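Long-range contacts in hypothetical protein (Parabacteroides merdae, PDB 4OO3), which is probably an NAD(P)-dependent oxidoreductase, joining a Rossmann-fold nucleotide-binding domain to a C-terminal oxidoreductase domain, with its substrate and reaction not established: residues G171-E179 with V291-A299; Q228-Y239 with D417-Y428. All coordinates share one frame; numbering follows the deposited sequence.

Contact 1 of 2, residues G171-E179 with V291-A299; sequences GEQLKGSPE and VYKIKGVTA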
loop_
_atom_site.group_PDB
_atom_site.type_symbol
_atom_site.label_atom_id
_atom_site.label_comp_id
_atom_site.label_asym_id
_atom_site.label_seq_id
_atom_site.Cartn_x
_atom_site.Cartn_y
_atom_site.Cartn_z
ATOM N N GLY A 171 -10.539 5.542 24.968
ATOM C CA GLY A 171 -11.909 5.205 25.292
ATOM C C GLY A 171 -12.367 4.111 24.358
ATOM O O GLY A 171 -11.581 3.259 23.960
ATOM N N GLU A 172 -13.644 4.140 24.006
ATOM C CA GLU A 172 -14.234 3.165 23.102
ATOM C C GLU A 172 -14.194 3.769 21.705
ATOM O O GLU A 172 -14.162 4.993 21.564
ATOM C CB GLU A 172 -15.676 2.896 23.539
ATOM C CG GLU A 172 -16.334 1.655 22.960
ATOM C CD GLU A 172 -17.809 1.566 23.340
ATOM O OE1 GLU A 172 -18.133 1.676 24.545
ATOM O OE2 GLU A 172 -18.651 1.392 22.435
ATOM N N GLN A 173 -14.187 2.924 20.679
ATOM C CA GLN A 173 -14.231 3.401 19.295
ATOM C C GLN A 173 -15.640 3.908 18.968
ATOM O O GLN A 173 -16.619 3.163 19.068
ATOM C CB GLN A 173 -13.826 2.285 18.316
ATOM C CG GLN A 173 -14.009 2.621 16.836
ATOM C CD GLN A 173 -13.131 3.769 16.373
ATOM O OE1 GLN A 173 -11.913 3.708 16.505
ATOM N NE2 GLN A 173 -13.746 4.820 15.819
ATOM N N LEU A 174 -15.744 5.170 18.573
ATOM C CA LEU A 174 -17.040 5.714 18.200
ATOM C C LEU A 174 -17.429 5.215 16.818
ATOM O O LEU A 174 -16.568 4.846 16.019
ATOM C CB LEU A 174 -17.017 7.240 18.255
ATOM C CG LEU A 174 -16.686 7.817 19.632
ATOM C CD1 LEU A 174 -16.786 9.332 19.623
ATOM C CD2 LEU A 174 -17.600 7.233 20.694
ATOM N N LYS A 175 -18.730 5.189 16.552
ATOM C CA LYS A 175 -19.267 4.695 15.280
ATOM C C LYS A 175 -19.372 5.813 14.250
ATOM O O LYS A 175 -19.232 5.578 13.051
ATOM C CB LYS A 175 -20.664 4.097 15.477
ATOM C CG LYS A 175 -20.791 3.103 16.621
ATOM C CD LYS A 175 -20.516 1.670 16.224
ATOM C CE LYS A 175 -21.053 0.735 17.292
ATOM N NZ LYS A 175 -20.140 -0.413 17.509
ATOM N N GLY A 176 -19.665 7.023 14.716
ATOM C CA GLY A 176 -19.844 8.148 13.822
ATOM C C GLY A 176 -21.014 7.905 12.888
ATOM O O GLY A 176 -21.886 7.074 13.164
ATOM N N SER A 177 -21.026 8.617 11.771
ATOM C CA SER A 177 -22.122 8.525 10.819
ATOM C C SER A 177 -21.656 9.034 9.459
ATOM O O SER A 177 -20.651 9.735 9.378
ATOM C CB SER A 177 -23.299 9.359 11.319
ATOM O OG SER A 177 -22.888 10.696 11.527
ATOM N N PRO A 178 -22.383 8.689 8.382
ATOM C CA PRO A 178 -22.039 9.210 7.062
ATOM C C PRO A 178 -21.770 10.717 7.057
ATOM O O PRO A 178 -20.853 11.174 6.379
ATOM C CB PRO A 178 -23.281 8.885 6.238
ATOM C CG PRO A 178 -23.819 7.650 6.868
ATOM C CD PRO A 178 -23.576 7.824 8.335
ATOM N N GLU A 179 -22.550 11.464 7.835
ATOM C CA GLU A 179 -22.426 12.920 7.908
ATOM C C GLU A 179 -21.162 13.334 8.673
ATOM O O GLU A 179 -20.524 14.327 8.330
ATOM C CB GLU A 179 -23.672 13.543 8.553
ATOM C CG GLU A 179 -25.006 13.026 8.008
ATOM C CD GLU A 179 -25.589 11.880 8.831
ATOM O OE1 GLU A 179 -25.939 12.102 10.014
ATOM O OE2 GLU A 179 -25.707 10.757 8.295
ATOM N N VAL A 291 -16.821 6.539 1.398
ATOM C CA VAL A 291 -17.419 6.465 2.720
ATOM C C VAL A 291 -18.076 5.099 2.837
ATOM O O VAL A 291 -18.841 4.691 1.966
ATOM C CB VAL A 291 -18.449 7.581 2.975
ATOM C CG1 VAL A 291 -19.073 7.429 4.357
ATOM C CG2 VAL A 291 -17.782 8.934 2.873
ATOM N N TYR A 292 -17.751 4.389 3.908
ATOM C CA TYR A 292 -18.292 3.065 4.138
ATOM C C TYR A 292 -18.392 2.776 5.624
ATOM O O TYR A 292 -17.700 3.394 6.441
ATOM C CB TYR A 292 -17.421 2.007 3.462
ATOM C CG TYR A 292 -15.989 1.938 3.966
ATOM C CD1 TYR A 292 -15.028 2.837 3.516
ATOM C CD2 TYR A 292 -15.590 0.959 4.875
ATOM C CE1 TYR A 292 -13.717 2.772 3.968
ATOM C CE2 TYR A 292 -14.280 0.885 5.329
ATOM C CZ TYR A 292 -13.347 1.793 4.872
ATOM O OH TYR A 292 -12.039 1.735 5.315
ATOM N N LYS A 293 -19.254 1.829 5.966
ATOM C CA LYS A 293 -19.346 1.343 7.332
ATOM C C LYS A 293 -18.611 0.017 7.434
ATOM O O LYS A 293 -18.784 -0.864 6.588
ATOM C CB LYS A 293 -20.803 1.198 7.761
ATOM C CG LYS A 293 -21.445 2.537 8.069
ATOM C CD LYS A 293 -22.903 2.418 8.464
ATOM C CE LYS A 293 -23.384 3.726 9.074
ATOM N NZ LYS A 293 -24.863 3.854 9.052
ATOM N N ILE A 294 -17.767 -0.092 8.455
ATOM C CA ILE A 294 -17.066 -1.324 8.768
ATOM C C ILE A 294 -17.430 -1.699 10.203
ATOM O O ILE A 294 -17.048 -1.007 11.149
ATOM C CB ILE A 294 -15.534 -1.205 8.562
ATOM C CG1 ILE A 294 -14.815 -2.373 9.246
ATOM C CG2 ILE A 294 -14.996 0.114 9.095
ATOM C CD1 ILE A 294 -13.400 -2.591 8.768
ATOM N N LYS A 295 -18.192 -2.785 10.344
ATOM C CA LYS A 295 -18.733 -3.222 11.629
ATOM C C LYS A 295 -19.402 -2.074 12.373
ATOM O O LYS A 295 -19.147 -1.857 13.558
ATOM C CB LYS A 295 -17.642 -3.860 12.498
ATOM C CG LYS A 295 -16.840 -4.912 11.756
ATOM C CD LYS A 295 -16.549 -6.143 12.591
ATOM C CE LYS A 295 -15.467 -5.893 13.620
ATOM N NZ LYS A 295 -15.740 -6.670 14.859
ATOM N N GLY A 296 -20.248 -1.334 11.661
ATOM C CA GLY A 296 -21.041 -0.258 12.260
ATOM C C GLY A 296 -20.335 1.084 12.332
ATOM O O GLY A 296 -20.977 2.093 12.610
ATOM N N VAL A 297 -19.024 1.101 12.074
ATOM C CA VAL A 297 -18.213 2.316 12.178
ATOM C C VAL A 297 -18.080 2.963 10.807
ATOM O O VAL A 297 -17.618 2.323 9.870
ATOM C CB VAL A 297 -16.798 2.003 12.717
ATOM C CG1 VAL A 297 -15.970 3.277 12.831
ATOM C CG2 VAL A 297 -16.888 1.299 14.059
ATOM N N THR A 298 -18.476 4.228 10.691
ATOM C CA THR A 298 -18.350 4.947 9.432
ATOM C C THR A 298 -16.906 5.427 9.235
ATOM O O THR A 298 -16.371 6.177 10.054
ATOM C CB THR A 298 -19.303 6.154 9.358
ATOM O OG1 THR A 298 -20.660 5.711 9.486
ATOM C CG2 THR A 298 -19.145 6.877 8.033
ATOM N N ALA A 299 -16.287 4.969 8.150
ATOM C CA ALA A 299 -14.948 5.379 7.779
ATOM C C ALA A 299 -15.002 6.163 6.475
ATOM O O ALA A 299 -15.897 5.957 5.658
ATOM C CB ALA A 299 -14.051 4.161 7.631
HETATM O O HOH W 1 -17.678 -2.082 15.886
HETATM O O HOH W 2 -21.703 4.590 11.762
#
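Thr298 turns its side chain toward the loop at Ser177, and both of its branches touch there. OG1 of Thr298 comes within 3.4 Å of Ser177 CA, whereas Thr298 CG2 lies beside the carbonyl, 3.5 Å from Ser177 O. With OG1 anti to its own carbonyl carbon (chi1 -60°), the hydroxyl also faces Pro178, whose side chain meets that of Thr298 at about a right angle. The extended chain of Lys293 brings its CE to 4.2 Å from Pro178 CD. Further along, the Lys175 chain, bent at chi2 and chi4, runs alongside Gly296 in the type I' turn of Ile294 to Val297, with CB of Lys175 3.5 Å from Gly296 O. CG1 of Val297 rests 3.6 Å from Leu174 O, an acceptor already engaged in its carbonyl plane by NE2 of Gln173; OE1 of Gln173 is hydrogen-bonded to Tyr170 OH. The turn at Lys295 and Gly296 closes the beta hairpin of strands 282-294 and 297-306, and the loop 171-179 lies against the hairpin end. One direct hydrogen bond joins the segments, from Thr298 N to Lys175 O at 2.8 Å, nearly straight at 168°. A water 2.7 Å from Thr298 OG1 also lies close to the carbonyl oxygens of Gly176 and Gly296. One backbone hydrogen bond, a water and side-chain carbons laid on backbone atoms therefore make up most of this surface contact, and none of its lysines forms a salt bridge across it.

Contact 2 of 2, residues Q228-Y239 with D417-Y428; sequences QWEAFPDQIIDY and DWEVPNMLAKYY
The extended chain of Ile236 to Asp238, and Tyr239 after it, runs along the first turns of helix 419-439, with CA atoms 4.7 Å apart at Ile236 and Trp418 and 4.6 Å apart at Tyr239 and Ala425. Asn422 grips this chain through both ends of its amide: ND2 donates to Gln235 O at 3.0 Å, while OD1 accepts from Ile237 N at 2.7 Å and 171°, the N-H arriving somewhat tilted from the carbonyl plane. These two bonds to backbone atoms fix the rotation of a buried amide. A water bridges the next step, donating to Ile237 O and Pro421 O and accepting from Tyr239 N. Together these bonds tie the loop after helix 220-231, with its type II turn from Phe232 to Gln235, to the start of the C-terminal helix within the putative oxidoreductase C-terminal domain. At the turn, Asp234 lies across one face of the Trp418 indole: its CA makes a CH-pi contact 4.1 Å from the centroid of the five-membered ring, and its carboxylate, nearly parallel to the indole plane, is held by a salt bridge to Arg161. Ile236 packs CG2 against Pro421 CG at 3.8 Å, and CG2 of Ile237 meets the Ala425 methyl. At the far end CG of Tyr239, set between its backbone N and carbonyl carbon (chi1 78°), lays the ring on Tyr428 in an offset stack, planes 30° apart, with CD1 of Tyr239 over the face of Tyr428 toward its rim.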
loop_
_atom_site.group_PDB
_atom_site.type_symbol
_atom_site.label_atom_id
_atom_site.label_comp_id
_atom_site.label_asym_id
_atom_site.label_seq_id
_atom_site.Cartn_x
_atom_site.Cartn_y
_atom_site.Cartn_z
ATOM N N GLN A 228 -8.828 -0.981 8.904
ATOM C CA GLN A 228 -8.943 -2.347 9.443
ATOM C C GLN A 228 -7.860 -2.644 10.486
ATOM O O GLN A 228 -8.143 -3.108 11.586
ATOM C CB GLN A 228 -8.831 -3.383 8.315
ATOM C CG GLN A 228 -9.954 -3.323 7.287
ATOM C CD GLN A 228 -9.815 -4.356 6.175
ATOM O OE1 GLN A 228 -8.772 -5.021 6.022
ATOM N NE2 GLN A 228 -10.870 -4.492 5.384
ATOM N N TRP A 229 -6.616 -2.366 10.118
ATOM C CA TRP A 229 -5.462 -2.768 10.909
ATOM C C TRP A 229 -5.282 -1.931 12.188
ATOM O O TRP A 229 -4.954 -2.466 13.255
ATOM C CB TRP A 229 -4.216 -2.702 10.022
ATOM C CG TRP A 229 -3.025 -3.348 10.592
ATOM C CD1 TRP A 229 -2.734 -4.687 10.607
ATOM C CD2 TRP A 229 -1.939 -2.694 11.230
ATOM N NE1 TRP A 229 -1.528 -4.900 11.222
ATOM C CE2 TRP A 229 -1.020 -3.692 11.620
ATOM C CE3 TRP A 229 -1.650 -1.358 11.519
ATOM C CZ2 TRP A 229 0.162 -3.391 12.281
ATOM C CZ3 TRP A 229 -0.476 -1.065 12.175
ATOM C CH2 TRP A 229 0.416 -2.076 12.548
ATOM N N GLU A 230 -5.503 -0.626 12.090
ATOM C CA GLU A 230 -5.403 0.251 13.259
ATOM C C GLU A 230 -6.624 0.163 14.177
ATOM O O GLU A 230 -6.484 0.100 15.393
ATOM C CB GLU A 230 -5.234 1.701 12.828
ATOM C CG GLU A 230 -3.918 2.012 12.142
ATOM C CD GLU A 230 -3.944 3.350 11.432
ATOM O OE1 GLU A 230 -5.041 3.893 11.207
ATOM O OE2 GLU A 230 -2.872 3.866 11.085
ATOM N N ALA A 231 -7.813 0.171 13.587
ATOM C CA ALA A 231 -9.051 0.369 14.342
ATOM C C ALA A 231 -9.736 -0.931 14.734
ATOM O O ALA A 231 -10.598 -0.931 15.614
ATOM C CB ALA A 231 -10.006 1.252 13.557
ATOM N N PHE A 232 -9.357 -2.035 14.090
ATOM C CA PHE A 232 -9.883 -3.360 14.437
ATOM C C PHE A 232 -8.750 -4.391 14.499
ATOM O O PHE A 232 -8.793 -5.408 13.797
ATOM C CB PHE A 232 -10.954 -3.792 13.422
ATOM C CG PHE A 232 -12.062 -2.789 13.242
ATOM C CD1 PHE A 232 -11.903 -1.711 12.388
ATOM C CD2 PHE A 232 -13.255 -2.922 13.935
ATOM C CE1 PHE A 232 -12.914 -0.778 12.224
ATOM C CE2 PHE A 232 -14.273 -2.002 13.776
ATOM C CZ PHE A 232 -14.103 -0.926 12.920
ATOM N N PRO A 233 -7.746 -4.151 15.370
ATOM C CA PRO A 233 -6.532 -4.970 15.343
ATOM C C PRO A 233 -6.816 -6.469 15.427
ATOM O O PRO A 233 -7.514 -6.917 16.326
ATOM C CB PRO A 233 -5.746 -4.504 16.579
ATOM C CG PRO A 233 -6.353 -3.205 16.986
ATOM C CD PRO A 233 -7.779 -3.250 16.536
ATOM N N ASP A 234 -6.298 -7.222 14.464
ATOM C CA ASP A 234 -6.376 -8.685 14.468
ATOM C C ASP A 234 -7.803 -9.262 14.452
ATOM O O ASP A 234 -7.977 -10.456 14.652
ATOM C CB ASP A 234 -5.591 -9.255 15.659
ATOM C CG ASP A 234 -4.119 -8.887 15.620
ATOM O OD1 ASP A 234 -3.645 -8.409 14.571
ATOM O OD2 ASP A 234 -3.427 -9.088 16.639
ATOM N N GLN A 235 -8.808 -8.425 14.208
ATOM C CA GLN A 235 -10.183 -8.900 14.047
ATOM C C GLN A 235 -10.405 -9.327 12.600
ATOM O O GLN A 235 -10.033 -8.606 11.669
ATOM C CB GLN A 235 -11.185 -7.807 14.412
ATOM C CG GLN A 235 -11.079 -7.321 15.850
ATOM C CD GLN A 235 -12.017 -6.169 16.133
ATOM O OE1 GLN A 235 -13.160 -6.163 15.683
ATOM N NE2 GLN A 235 -11.536 -5.179 16.874
ATOM N N ILE A 236 -11.014 -10.500 12.425
ATOM C CA ILE A 236 -11.344 -11.028 11.107
ATOM C C ILE A 236 -12.545 -10.271 10.571
ATOM O O ILE A 236 -13.594 -10.268 11.199
ATOM C CB ILE A 236 -11.670 -12.535 11.177
ATOM C CG1 ILE A 236 -10.433 -13.311 11.649
ATOM C CG2 ILE A 236 -12.158 -13.049 9.827
ATOM C CD1 ILE A 236 -10.615 -14.806 11.737
ATOM N N ILE A 237 -12.391 -9.612 9.425
ATOM C CA ILE A 237 -13.495 -8.874 8.808
ATOM C C ILE A 237 -14.163 -9.775 7.771
ATOM O O ILE A 237 -13.502 -10.246 6.839
ATOM C CB ILE A 237 -13.014 -7.578 8.116
ATOM C CG1 ILE A 237 -12.129 -6.723 9.046
ATOM C CG2 ILE A 237 -14.201 -6.765 7.603
ATOM C CD1 ILE A 237 -12.818 -6.194 10.287
ATOM N N ASP A 238 -15.461 -10.029 7.944
ATOM C CA ASP A 238 -16.247 -10.782 6.974
ATOM C C ASP A 238 -16.899 -9.774 6.037
ATOM O O ASP A 238 -17.836 -9.079 6.422
ATOM C CB ASP A 238 -17.311 -11.632 7.680
ATOM C CG ASP A 238 -18.137 -12.484 6.711
ATOM O OD1 ASP A 238 -17.966 -12.365 5.476
ATOM O OD2 ASP A 238 -18.975 -13.272 7.193
ATOM N N TYR A 239 -16.413 -9.699 4.802
ATOM C CA TYR A 239 -16.850 -8.641 3.895
ATOM C C TYR A 239 -18.313 -8.804 3.484
ATOM O O TYR A 239 -18.969 -7.830 3.117
ATOM C CB TYR A 239 -15.912 -8.520 2.679
ATOM C CG TYR A 239 -16.086 -9.553 1.591
ATOM C CD1 TYR A 239 -17.097 -9.424 0.650
ATOM C CD2 TYR A 239 -15.229 -10.645 1.487
ATOM C CE1 TYR A 239 -17.269 -10.361 -0.347
ATOM C CE2 TYR A 239 -15.387 -11.583 0.487
ATOM C CZ TYR A 239 -16.413 -11.430 -0.422
ATOM O OH TYR A 239 -16.602 -12.339 -1.418
ATOM N N ASP A 417 -4.572 -15.931 10.865
ATOM C CA ASP A 417 -6.018 -16.012 10.621
ATOM C C ASP A 417 -6.622 -14.880 9.809
ATOM O O ASP A 417 -7.330 -15.111 8.830
ATOM C CB ASP A 417 -6.763 -16.042 11.967
ATOM C CG ASP A 417 -6.744 -17.405 12.625
ATOM O OD1 ASP A 417 -6.043 -18.321 12.127
ATOM O OD2 ASP A 417 -7.445 -17.555 13.650
ATOM N N TRP A 418 -6.360 -13.659 10.252
ATOM C CA TRP A 418 -7.083 -12.488 9.756
ATOM C C TRP A 418 -6.640 -12.000 8.371
ATOM O O TRP A 418 -7.382 -11.268 7.719
ATOM C CB TRP A 418 -6.990 -11.342 10.780
ATOM C CG TRP A 418 -5.584 -11.034 11.227
ATOM C CD1 TRP A 418 -4.935 -11.565 12.309
ATOM C CD2 TRP A 418 -4.649 -10.149 10.596
ATOM N NE1 TRP A 418 -3.664 -11.060 12.391
ATOM C CE2 TRP A 418 -3.464 -10.182 11.359
ATOM C CE3 TRP A 418 -4.705 -9.320 9.469
ATOM C CZ2 TRP A 418 -2.337 -9.423 11.030
ATOM C CZ3 TRP A 418 -3.585 -8.564 9.140
ATOM C CH2 TRP A 418 -2.415 -8.623 9.922
ATOM N N GLU A 419 -5.461 -12.416 7.910
ATOM C CA GLU A 419 -4.844 -11.805 6.720
ATOM C C GLU A 419 -5.629 -11.993 5.412
ATOM O O GLU A 419 -5.917 -11.015 4.727
ATOM C CB GLU A 419 -3.392 -12.271 6.549
ATOM C CG GLU A 419 -2.402 -11.516 7.435
ATOM C CD GLU A 419 -1.888 -10.225 6.813
ATOM O OE1 GLU A 419 -2.573 -9.637 5.945
ATOM O OE2 GLU A 419 -0.775 -9.789 7.179
ATOM N N VAL A 420 -5.967 -13.231 5.063
ATOM C CA VAL A 420 -6.676 -13.488 3.814
ATOM C C VAL A 420 -8.076 -12.881 3.837
ATOM O O VAL A 420 -8.419 -12.094 2.946
ATOM C CB VAL A 420 -6.730 -14.990 3.471
ATOM C CG1 VAL A 420 -7.686 -15.253 2.308
ATOM C CG2 VAL A 420 -5.335 -15.498 3.143
ATOM N N PRO A 421 -8.886 -13.209 4.858
ATOM C CA PRO A 421 -10.213 -12.583 4.863
ATOM C C PRO A 421 -10.164 -11.044 4.833
ATOM O O PRO A 421 -10.991 -10.429 4.175
ATOM C CB PRO A 421 -10.868 -13.111 6.150
ATOM C CG PRO A 421 -9.777 -13.737 6.946
ATOM C CD PRO A 421 -8.698 -14.133 5.990
ATOM N N ASN A 422 -9.191 -10.440 5.511
ATOM C CA ASN A 422 -9.070 -8.975 5.537
ATOM C C ASN A 422 -8.516 -8.352 4.258
ATOM O O ASN A 422 -8.876 -7.213 3.932
ATOM C CB ASN A 422 -8.268 -8.516 6.756
ATOM C CG ASN A 422 -8.975 -8.840 8.066
ATOM O OD1 ASN A 422 -10.066 -9.416 8.075
ATOM N ND2 ASN A 422 -8.361 -8.461 9.176
HETATM N N MSE A 423 -7.663 -9.077 3.533
HETATM C CA MSE A 423 -7.249 -8.651 2.190
HETATM C C MSE A 423 -8.475 -8.634 1.298
HETATM O O MSE A 423 -8.718 -7.666 0.568
HETATM C CB MSE A 423 -6.155 -9.549 1.600
HETATM C CG MSE A 423 -4.789 -9.254 2.216
HETATM SE SE MSE A 423 -3.363 -10.276 1.329
HETATM C CE MSE A 423 -3.586 -12.025 2.201
ATOM N N LEU A 424 -9.281 -9.687 1.372
ATOM C CA LEU A 424 -10.531 -9.737 0.621
ATOM C C LEU A 424 -11.513 -8.632 1.019
ATOM O O LEU A 424 -12.109 -8.006 0.152
ATOM C CB LEU A 424 -11.195 -11.101 0.773
ATOM C CG LEU A 424 -10.545 -12.243 -0.008
ATOM C CD1 LEU A 424 -11.246 -13.547 0.339
ATOM C CD2 LEU A 424 -10.599 -11.970 -1.505
ATOM N N ALA A 425 -11.680 -8.380 2.317
ATOM C CA ALA A 425 -12.572 -7.300 2.762
ATOM C C ALA A 425 -12.102 -5.955 2.230
ATOM O O ALA A 425 -12.910 -5.117 1.829
ATOM C CB ALA A 425 -12.676 -7.265 4.281
ATOM N N LYS A 426 -10.785 -5.782 2.210
ATOM C CA LYS A 426 -10.155 -4.570 1.732
ATOM C C LYS A 426 -10.490 -4.346 0.267
ATOM O O LYS A 426 -10.966 -3.270 -0.108
ATOM C CB LYS A 426 -8.643 -4.706 1.896
ATOM C CG LYS A 426 -7.831 -3.472 1.569
ATOM C CD LYS A 426 -6.496 -3.826 0.926
ATOM C CE LYS A 426 -5.703 -4.841 1.719
ATOM N NZ LYS A 426 -4.458 -5.273 1.053
ATOM N N TYR A 427 -10.222 -5.361 -0.552
ATOM C CA TYR A 427 -10.457 -5.280 -1.992
ATOM C C TYR A 427 -11.944 -5.255 -2.342
ATOM O O TYR A 427 -12.333 -4.643 -3.343
ATOM C CB TYR A 427 -9.731 -6.411 -2.739
ATOM C CG TYR A 427 -8.245 -6.197 -2.793
ATOM C CD1 TYR A 427 -7.715 -5.133 -3.506
ATOM C CD2 TYR A 427 -7.366 -7.043 -2.119
ATOM C CE1 TYR A 427 -6.354 -4.907 -3.541
ATOM C CE2 TYR A 427 -6.005 -6.830 -2.153
ATOM C CZ TYR A 427 -5.508 -5.756 -2.866
ATOM O OH TYR A 427 -4.158 -5.531 -2.924
ATOM N N TYR A 428 -12.777 -5.900 -1.528
ATOM C CA TYR A 428 -14.224 -5.759 -1.685
ATOM C C TYR A 428 -14.613 -4.292 -1.530
ATOM O O TYR A 428 -15.383 -3.757 -2.331
ATOM C CB TYR A 428 -14.995 -6.601 -0.664
ATOM C CG TYR A 428 -16.490 -6.355 -0.717
ATOM C CD1 TYR A 428 -17.278 -6.954 -1.690
ATOM C CD2 TYR A 428 -17.107 -5.506 0.190
ATOM C CE1 TYR A 428 -18.644 -6.729 -1.752
ATOM C CE2 TYR A 428 -18.475 -5.271 0.138
ATOM C CZ TYR A 428 -19.237 -5.883 -0.837
ATOM O OH TYR A 428 -20.593 -5.644 -0.892
HETATM O O HOH W 3 -13.758 -10.766 4.283
#

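Contacts 1 and 2 have centres about 16 Å apart, on the same side of the chain's centre, and their four segments alternate in sequence: 171-179, 228-239, 291-299, then 417-428. All fall within the range of the putative oxidoreductase C-terminal domain. They meet where the hairpin turn of contact 1 reaches the loop after helix 220-231 in contact 2: Lys295 NZ lies 2.8 Å from Gln235 OE1, a hydrogen bond, and Val297 CG2 is 3.7 Å from Phe232 CZ. Helix 220-231 also touches Tyr292 and Ile294 of strand 282-294. The loop after helix 220-231 thus links the end of a hairpin of the mixed sheet to the C-terminal helix, bringing together parts far apart in sequence.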